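Local structure of peptidoglycan glycosyltransferase (Eggerthella lenta, 4MNR) at residues 243-246 and 247-250; 294-298 and 299-303; 449-452 and 453-456. The protein is a penicillin-binding protein, modelled here as its transpeptidase-type domain of the beta-lactamase-like superfamily together with a dimerisation-type region. One frame throughout, in Å; residues are numbered along the deposited sequence.

Interaction 1: residues 243-246 and 247-250; sequences TVFG and QLGV
Gln247 reaches back along its helix to the carbonyl of Thr243, four residues earlier. Its NE2 donates to Thr243 O at 2.9 Å, with an N-H...O angle of 159° and the acceptor almost in the amide plane of Gln247. The backbone N of Gln247 reaches the same oxygen at 3.3 Å, from the opposite face of the carbonyl plane. CG stands beside the backbone N (chi1 -67°), and chi3 of 88° turns the amide so that NE2 faces Thr243 O. NE2 also donates to Ser208 O, so the amide ties helix 242-263 to strand 206-209.

The other backbone bonds are the ordinary i to i+4 ladder: Leu248 N to Val244 O at 2.9 Å, Gly249 N to Phe245 O, and Val250 N to Gly246 O.

Phe245 and Leu248 run side by side, with Leu248 CD2 at 4.1 Å from Phe245 CD2; both side chains also touch helices 233-239 and 188-197, and Leu248 packs on Phe207 as well.

One carbonyl thus takes two donors, a main-chain and a side-chain NH, while the second NE2 bond spends the amide's hydrogens on two backbone acceptors.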
ATOM      1  N   THR A 243      22.698   2.907  -6.793  1.00  9.44           N
ATOM      2  CA  THR A 243      24.071   3.074  -6.292  1.00  9.21           C
ATOM      3  C   THR A 243      24.222   4.304  -5.398  1.00 11.65           C
ATOM      4  O   THR A 243      25.019   4.298  -4.462  1.00 13.03           O
ATOM      5  CB  THR A 243      25.137   3.039  -7.392  1.00 11.72           C
ATOM      6  OG1 THR A 243      24.876   4.061  -8.357  1.00 11.45           O
ATOM      7  CG2 THR A 243      25.154   1.657  -8.079  1.00 11.77           C
ATOM      8  N   VAL A 244      23.448   5.353  -5.658  1.00  9.58           N
ATOM      9  CA  VAL A 244      23.463   6.487  -4.743  1.00  9.09           C
ATOM     10  C   VAL A 244      22.782   6.116  -3.429  1.00 12.02           C
ATOM     11  O   VAL A 244      23.306   6.381  -2.354  1.00 11.62           O
ATOM     12  CB  VAL A 244      22.745   7.697  -5.343  1.00 10.72           C
ATOM     13  CG1 VAL A 244      22.513   8.769  -4.273  1.00 12.91           C
ATOM     14  CG2 VAL A 244      23.555   8.260  -6.509  1.00 10.35           C
ATOM     15  N   PHE A 245      21.609   5.505  -3.509  1.00 11.36           N
ATOM     16  CA  PHE A 245      20.910   5.159  -2.268  1.00 10.47           C
ATOM     17  C   PHE A 245      21.654   4.109  -1.435  1.00 10.49           C
ATOM     18  O   PHE A 245      21.603   4.145  -0.201  1.00 10.20           O
ATOM     19  CB  PHE A 245      19.433   4.827  -2.524  1.00 10.24           C
ATOM     20  CG  PHE A 245      18.580   6.048  -2.592  1.00  8.07           C
ATOM     21  CD1 PHE A 245      18.518   6.798  -3.758  1.00 10.26           C
ATOM     22  CD2 PHE A 245      17.908   6.506  -1.466  1.00  9.96           C
ATOM     23  CE1 PHE A 245      17.765   7.961  -3.804  1.00 11.80           C
ATOM     24  CE2 PHE A 245      17.143   7.672  -1.503  1.00 10.75           C
ATOM     25  CZ  PHE A 245      17.073   8.399  -2.679  1.00 11.93           C
ATOM     26  N   GLY A 246      22.388   3.221  -2.104  1.00  9.77           N
ATOM     27  CA  GLY A 246      23.205   2.253  -1.403  1.00 11.26           C
ATOM     28  C   GLY A 246      24.274   2.944  -0.578  1.00 14.68           C
ATOM     29  O   GLY A 246      24.478   2.631   0.595  1.00 14.00           O
ATOM     30  N   GLN A 247      24.953   3.902  -1.196  1.00 12.81           N
ATOM     31  CA  GLN A 247      25.982   4.667  -0.502  1.00 13.05           C
ATOM     32  C   GLN A 247      25.386   5.472   0.640  1.00 12.89           C
ATOM     33  O   GLN A 247      26.007   5.610   1.693  1.00 12.57           O
ATOM     34  CB  GLN A 247      26.693   5.600  -1.475  1.00 14.04           C
ATOM     35  CG  GLN A 247      27.515   4.859  -2.523  1.00 12.78           C
ATOM     36  CD  GLN A 247      28.103   5.818  -3.532  1.00 15.44           C
ATOM     37  OE1 GLN A 247      29.201   6.347  -3.331  1.00 20.71           O
ATOM     38  NE2 GLN A 247      27.359   6.076  -4.612  1.00 13.79           N
ATOM     39  N   LEU A 248      24.197   6.031   0.416  1.00 10.62           N
ATOM     40  CA  LEU A 248      23.521   6.804   1.446  1.00  9.69           C
ATOM     41  C   LEU A 248      23.179   5.909   2.644  1.00 13.17           C
ATOM     42  O   LEU A 248      23.351   6.311   3.783  1.00 13.50           O
ATOM     43  CB  LEU A 248      22.278   7.503   0.863  1.00 10.36           C
ATOM     44  CG  LEU A 248      21.395   8.253   1.858  1.00 12.47           C
ATOM     45  CD1 LEU A 248      22.163   9.400   2.534  1.00 14.08           C
ATOM     46  CD2 LEU A 248      20.137   8.763   1.135  1.00 12.57           C
ATOM     47  N   GLY A 249      22.730   4.685   2.378  1.00 12.93           N
ATOM     48  CA  GLY A 249      22.479   3.710   3.429  1.00 12.66           C
ATOM     49  C   GLY A 249      23.705   3.415   4.283  1.00 13.16           C
ATOM     50  O   GLY A 249      23.625   3.405   5.512  1.00 13.21           O
ATOM     51  N   VAL A 250      24.838   3.172   3.633  1.00 14.05           N
ATOM     52  CA  VAL A 250      26.077   2.914   4.356  1.00 14.46           C
ATOM     53  C   VAL A 250      26.484   4.149   5.157  1.00 12.75           C
ATOM     54  O   VAL A 250      26.968   4.041   6.283  1.00 18.36           O
ATOM     55  CB  VAL A 250      27.208   2.507   3.392  1.00 14.84           C
ATOM     56  CG1 VAL A 250      28.570   2.564   4.086  1.00 17.63           C
ATOM     57  CG2 VAL A 250      26.937   1.122   2.822  1.00 17.03           C
TER

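Interaction 2: residues 294-298 and 299-303; sequences LAWAA and AGEPV
Trp296 O takes two N-H donors from the chain that follows it. Glu301 N reaches it at 2.9 Å with an N-H...O angle of 163°, lying above the carbonyl plane; Ala299 N adds a weak bond. Gly300 N donates to Ala297 O at 2.9 Å, and with the Glu301 bond this makes a Schellman motif in which Gly300, with its positive phi, is the C-prime residue closing helix 291-298.

The Trp296 side chain packs against residues of the turn and, past it, Val303. Glu301 lies alongside the indole, its CB 3.7 Å from Trp296 CE3 and its CG 4.0 Å from CZ3. A bend at chi2 (-70°) carries the carboxylate on, its plane 80° from the ring, and OE2 is bonded to Glu405 N. Val303 crosses at about a right angle, with CG2 3.8 Å from Trp296 CB and CG1 3.9 Å from Trp296 CG. Ala299 CB also approaches CE3, while NE1 bonds to Thr219 O and the ring meets Trp292 edge-to-face.

Backbone bonds therefore turn the chain at the helix end, and the aliphatic parts of Glu301 and Val303 pack on the Trp296 side chain, while Trp296 NE1 and Glu301 OE2 are each hydrogen-bonded to a main-chain group.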
ATOM      1  N   LEU A 294      22.825  -3.785   3.890  1.00 10.83           N
ATOM      2  CA  LEU A 294      22.414  -2.442   4.314  1.00 10.53           C
ATOM      3  C   LEU A 294      22.189  -1.528   3.112  1.00  9.99           C
ATOM      4  O   LEU A 294      21.182  -0.813   3.021  1.00  9.57           O
ATOM      5  CB  LEU A 294      23.479  -1.851   5.247  1.00 11.00           C
ATOM      6  CG  LEU A 294      23.331  -0.363   5.601  1.00 11.88           C
ATOM      7  CD1 LEU A 294      21.987  -0.061   6.261  1.00 12.25           C
ATOM      8  CD2 LEU A 294      24.468   0.059   6.525  1.00 14.96           C
ATOM      9  N   ALA A 295      23.125  -1.573   2.175  1.00 10.47           N
ATOM     10  CA  ALA A 295      23.033  -0.753   0.974  1.00  9.68           C
ATOM     11  C   ALA A 295      21.779  -1.091   0.172  1.00  9.25           C
ATOM     12  O   ALA A 295      21.037  -0.201  -0.239  1.00 10.41           O
ATOM     13  CB  ALA A 295      24.278  -0.949   0.115  1.00 12.42           C
ATOM     14  N   TRP A 296      21.532  -2.380  -0.041  1.00 10.54           N
ATOM     15  CA  TRP A 296      20.332  -2.777  -0.771  1.00  9.13           C
ATOM     16  C   TRP A 296      19.036  -2.465  -0.021  1.00  8.77           C
ATOM     17  O   TRP A 296      18.034  -2.099  -0.633  1.00 10.40           O
ATOM     18  CB  TRP A 296      20.399  -4.263  -1.134  1.00  9.78           C
ATOM     19  CG  TRP A 296      21.105  -4.514  -2.445  1.00 11.91           C
ATOM     20  CD1 TRP A 296      22.249  -5.228  -2.644  1.00 12.14           C
ATOM     21  CD2 TRP A 296      20.696  -4.048  -3.735  1.00 11.62           C
ATOM     22  NE1 TRP A 296      22.575  -5.248  -3.982  1.00 13.44           N
ATOM     23  CE2 TRP A 296      21.638  -4.522  -4.670  1.00 13.83           C
ATOM     24  CE3 TRP A 296      19.630  -3.267  -4.187  1.00 12.08           C
ATOM     25  CZ2 TRP A 296      21.539  -4.246  -6.033  1.00 16.11           C
ATOM     26  CZ3 TRP A 296      19.534  -2.990  -5.545  1.00 13.86           C
ATOM     27  CH2 TRP A 296      20.486  -3.479  -6.446  1.00 14.81           C
ATOM     28  N   ALA A 297      19.045  -2.605   1.298  1.00  9.00           N
ATOM     29  CA  ALA A 297      17.849  -2.267   2.072  1.00  8.80           C
ATOM     30  C   ALA A 297      17.501  -0.794   1.893  1.00  9.43           C
ATOM     31  O   ALA A 297      16.323  -0.427   1.792  1.00  9.35           O
ATOM     32  CB  ALA A 297      18.049  -2.587   3.556  1.00  9.89           C
ATOM     33  N   ALA A 298      18.525   0.054   1.850  1.00 11.33           N
ATOM     34  CA  ALA A 298      18.291   1.490   1.662  1.00 12.73           C
ATOM     35  C   ALA A 298      17.646   1.759   0.315  1.00 11.82           C
ATOM     36  O   ALA A 298      16.924   2.751   0.145  1.00 10.35           O
ATOM     37  CB  ALA A 298      19.592   2.276   1.801  1.00 13.38           C
ATOM     38  N   ALA A 299      17.890   0.870  -0.641  1.00 10.67           N
ATOM     39  CA  ALA A 299      17.297   0.995  -1.968  1.00 11.22           C
ATOM     40  C   ALA A 299      16.010   0.196  -2.096  1.00 15.74           C
ATOM     41  O   ALA A 299      15.445   0.082  -3.189  1.00 19.33           O
ATOM     42  CB  ALA A 299      18.283   0.548  -3.028  1.00 12.55           C
ATOM     43  N   GLY A 300      15.545  -0.373  -0.995  1.00 12.18           N
ATOM     44  CA  GLY A 300      14.266  -1.058  -1.010  1.00 10.21           C
ATOM     45  C   GLY A 300      14.268  -2.543  -1.346  1.00 12.97           C
ATOM     46  O   GLY A 300      13.195  -3.128  -1.519  1.00 13.40           O
ATOM     47  N   GLU A 301      15.446  -3.168  -1.446  1.00  8.35           N
ATOM     48  CA  GLU A 301      15.500  -4.586  -1.774  1.00 10.07           C
ATOM     49  C   GLU A 301      15.897  -5.430  -0.564  1.00 10.71           C
ATOM     50  O   GLU A 301      16.935  -5.188   0.055  1.00 13.30           O
ATOM     51  CB  GLU A 301      16.479  -4.843  -2.924  1.00 12.88           C
ATOM     52  CG  GLU A 301      15.990  -4.314  -4.278  1.00 16.21           C
ATOM     53  CD  GLU A 301      14.813  -5.103  -4.844  1.00 22.83           C
ATOM     54  OE1 GLU A 301      14.434  -6.151  -4.272  1.00 23.56           O
ATOM     55  OE2 GLU A 301      14.270  -4.669  -5.877  1.00 24.88           O
ATOM     56  N   PRO A 302      15.063  -6.417  -0.213  1.00 10.90           N
ATOM     57  CA  PRO A 302      15.347  -7.307   0.915  1.00 12.28           C
ATOM     58  C   PRO A 302      16.238  -8.478   0.522  1.00 12.69           C
ATOM     59  O   PRO A 302      15.732  -9.543   0.161  1.00 18.43           O
ATOM     60  CB  PRO A 302      13.959  -7.803   1.316  1.00 12.18           C
ATOM     61  CG  PRO A 302      13.169  -7.790   0.017  1.00 14.01           C
ATOM     62  CD  PRO A 302      13.708  -6.609  -0.764  1.00 14.07           C
ATOM     63  N   VAL A 303      17.552  -8.288   0.599  1.00 11.91           N
ATOM     64  CA  VAL A 303      18.481  -9.308   0.119  1.00 13.33           C
ATOM     65  C   VAL A 303      19.066 -10.183   1.227  1.00 15.85           C
ATOM     66  O   VAL A 303      19.901 -11.039   0.950  1.00 16.37           O
ATOM     67  CB  VAL A 303      19.635  -8.677  -0.700  1.00 15.29           C
ATOM     68  CG1 VAL A 303      19.091  -7.811  -1.825  1.00 15.61           C
ATOM     69  CG2 VAL A 303      20.548  -7.857   0.206  1.00 15.96           C
TER

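Interaction 3: residues 449-452 and 453-456; sequences TALE and VQGL
A Schellman motif ends helix 438-453, close to the carboxyl terminus of the chain, and its two bonds run from Leu456 N to Leu451 O at 2.9 Å and from Gly455 N to Glu452 O at 3.0 Å. Gly455 has a positive phi of 92°, a value at which a CB would press against the carbonyl oxygen of Gln454. The two bonds differ in approach: Leu456 N is tilted modestly from the plane of its carbonyl, whereas Gly455 N sits well above the plane of Glu452 O. Leading into the turn, i to i+4 bonds continue from Val453 N to Thr449 O at 2.9 Å and from Gln454 N to Ala450 O at 3.0 Å.

The reversal brings the side chains of Leu451 and Leu456 together, five residues apart. Leu456 CD1 meets Leu451 CD2 at 3.7 Å as the two side chains cross obliquely, giving the motif the apolar contact that often goes with it. In Val453, CG2 lies beside the backbone N, which places it 3.3 Å from Thr449 O. Gln454 holds its extended chain alongside the last turn, with CG 3.2 Å from Ala450 O, and its NE2 is hydrogen-bonded to Arg424 O.

Leu451 and Ala450 are buried, whereas Glu452, Gly455 and Leu456 are exposed, so the motif closes the helix at the surface. Thr449, Ala450 and Val453 rest on helix 115-125, touching Ala120, Ile117 and Lys116, and Leu451 packs on Ile392 and Leu457 of nearby loops. Through Arg424 O the turn is also tied to the chain just ahead of strand 425-431, a middle strand of the five-stranded antiparallel sheet.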
ATOM      1  N   THR A 449      -9.271   9.660 -11.338  1.00 12.05           N
ATOM      2  CA  THR A 449     -10.633   9.344 -10.924  1.00 11.65           C
ATOM      3  C   THR A 449     -10.915   9.873  -9.529  1.00 11.85           C
ATOM      4  O   THR A 449     -11.970  10.467  -9.296  1.00 14.46           O
ATOM      5  CB  THR A 449     -10.914   7.831 -10.985  1.00 14.57           C
ATOM      6  OG1 THR A 449     -10.847   7.407 -12.353  1.00 16.63           O
ATOM      7  CG2 THR A 449     -12.311   7.531 -10.455  1.00 13.32           C
ATOM      8  N   ALA A 450      -9.980   9.665  -8.610  1.00 11.50           N
ATOM      9  CA  ALA A 450     -10.137  10.209  -7.260  1.00 13.24           C
ATOM     10  C   ALA A 450     -10.319  11.735  -7.286  1.00 13.71           C
ATOM     11  O   ALA A 450     -11.190  12.265  -6.597  1.00 13.99           O
ATOM     12  CB  ALA A 450      -8.964   9.819  -6.374  1.00 10.35           C
ATOM     13  N   LEU A 451      -9.519  12.437  -8.088  1.00 12.38           N
ATOM     14  CA  LEU A 451      -9.633  13.901  -8.158  1.00 13.60           C
ATOM     15  C   LEU A 451     -10.953  14.339  -8.783  1.00 16.05           C
ATOM     16  O   LEU A 451     -11.538  15.343  -8.383  1.00 16.81           O
ATOM     17  CB  LEU A 451      -8.451  14.506  -8.923  1.00 12.83           C
ATOM     18  CG  LEU A 451      -7.126  14.273  -8.200  1.00 16.58           C
ATOM     19  CD1 LEU A 451      -5.966  14.486  -9.152  1.00 17.54           C
ATOM     20  CD2 LEU A 451      -7.007  15.212  -7.012  1.00 18.68           C
ATOM     21  N   GLU A 452     -11.429  13.581  -9.768  1.00 14.08           N
ATOM     22  CA  GLU A 452     -12.736  13.875 -10.362  1.00 14.69           C
ATOM     23  C   GLU A 452     -13.874  13.712  -9.345  1.00 15.30           C
ATOM     24  O   GLU A 452     -14.779  14.561  -9.264  1.00 17.71           O
ATOM     25  CB  GLU A 452     -12.975  12.970 -11.570  1.00 20.83           C
ATOM     26  CG  GLU A 452     -12.114  13.303 -12.777  1.00 25.98           C
ATOM     27  CD  GLU A 452     -12.164  12.222 -13.848  1.00 33.22           C
ATOM     28  OE1 GLU A 452     -12.765  11.149 -13.602  1.00 33.08           O
ATOM     29  OE2 GLU A 452     -11.601  12.450 -14.938  1.00 35.24           O
ATOM     30  N   VAL A 453     -13.829  12.610  -8.593  1.00 14.38           N
ATOM     31  CA  VAL A 453     -14.851  12.299  -7.595  1.00 15.11           C
ATOM     32  C   VAL A 453     -14.886  13.383  -6.527  1.00 17.63           C
ATOM     33  O   VAL A 453     -15.964  13.824  -6.099  1.00 19.91           O
ATOM     34  CB  VAL A 453     -14.581  10.922  -6.958  1.00 16.66           C
ATOM     35  CG1 VAL A 453     -15.380  10.750  -5.673  1.00 20.82           C
ATOM     36  CG2 VAL A 453     -14.894   9.825  -7.961  1.00 17.16           C
ATOM     37  N   GLN A 454     -13.700  13.845  -6.143  1.00 16.58           N
ATOM     38  CA  GLN A 454     -13.559  14.885  -5.127  1.00 20.97           C
ATOM     39  C   GLN A 454     -13.868  16.291  -5.658  1.00 24.78           C
ATOM     40  O   GLN A 454     -13.927  17.252  -4.892  1.00 27.27           O
ATOM     41  CB  GLN A 454     -12.155  14.831  -4.501  1.00 19.27           C
ATOM     42  CG  GLN A 454     -11.865  13.551  -3.702  1.00 20.02           C
ATOM     43  CD  GLN A 454     -10.438  13.493  -3.180  1.00 28.99           C
ATOM     44  OE1 GLN A 454      -9.581  14.261  -3.614  1.00 32.34           O
ATOM     45  NE2 GLN A 454     -10.175  12.573  -2.247  1.00 23.37           N
ATOM     46  N   GLY A 455     -14.070  16.415  -6.968  1.00 20.29           N
ATOM     47  CA  GLY A 455     -14.455  17.681  -7.555  1.00 18.84           C
ATOM     48  C   GLY A 455     -13.332  18.584  -8.048  1.00 19.94           C
ATOM     49  O   GLY A 455     -13.598  19.661  -8.584  1.00 23.76           O
ATOM     50  N   LEU A 456     -12.083  18.152  -7.880  1.00 17.23           N
ATOM     51  CA  LEU A 456     -10.935  18.992  -8.245  1.00 24.22           C
ATOM     52  C   LEU A 456     -10.678  18.992  -9.743  1.00 27.87           C
ATOM     53  O   LEU A 456     -10.025  19.889 -10.271  1.00 31.04           O
ATOM     54  CB  LEU A 456      -9.684  18.550  -7.488  1.00 23.69           C
ATOM     55  CG  LEU A 456      -9.798  18.755  -5.981  1.00 23.22           C
ATOM     56  CD1 LEU A 456      -8.728  17.953  -5.242  1.00 22.64           C
ATOM     57  CD2 LEU A 456      -9.683  20.229  -5.662  1.00 25.80           C
TER

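Interactions 1 and 2 are buried and touch each other: Ala298 CB lies 3.4 Å from Phe245 O, Ala295 CB packs on Gly246 O and Leu294 CD2 on Gly249 O, so alanines and a leucine of helix 291-298 pack on backbone of helix 242-263. Interaction 3 is partly exposed and stands apart, its nearest atoms about 25 Å from those of interaction 1; it lies across the chain's centre from interaction 2. Interactions 2 and 3 share the Schellman ending, but around 299-303 an indole gathers the departing chain, while at 453-456 the closest apolar side-chain contact is a leucine pair. Interaction 1, inside a continuing helix, instead adds a side-chain amide to the backbone ladder.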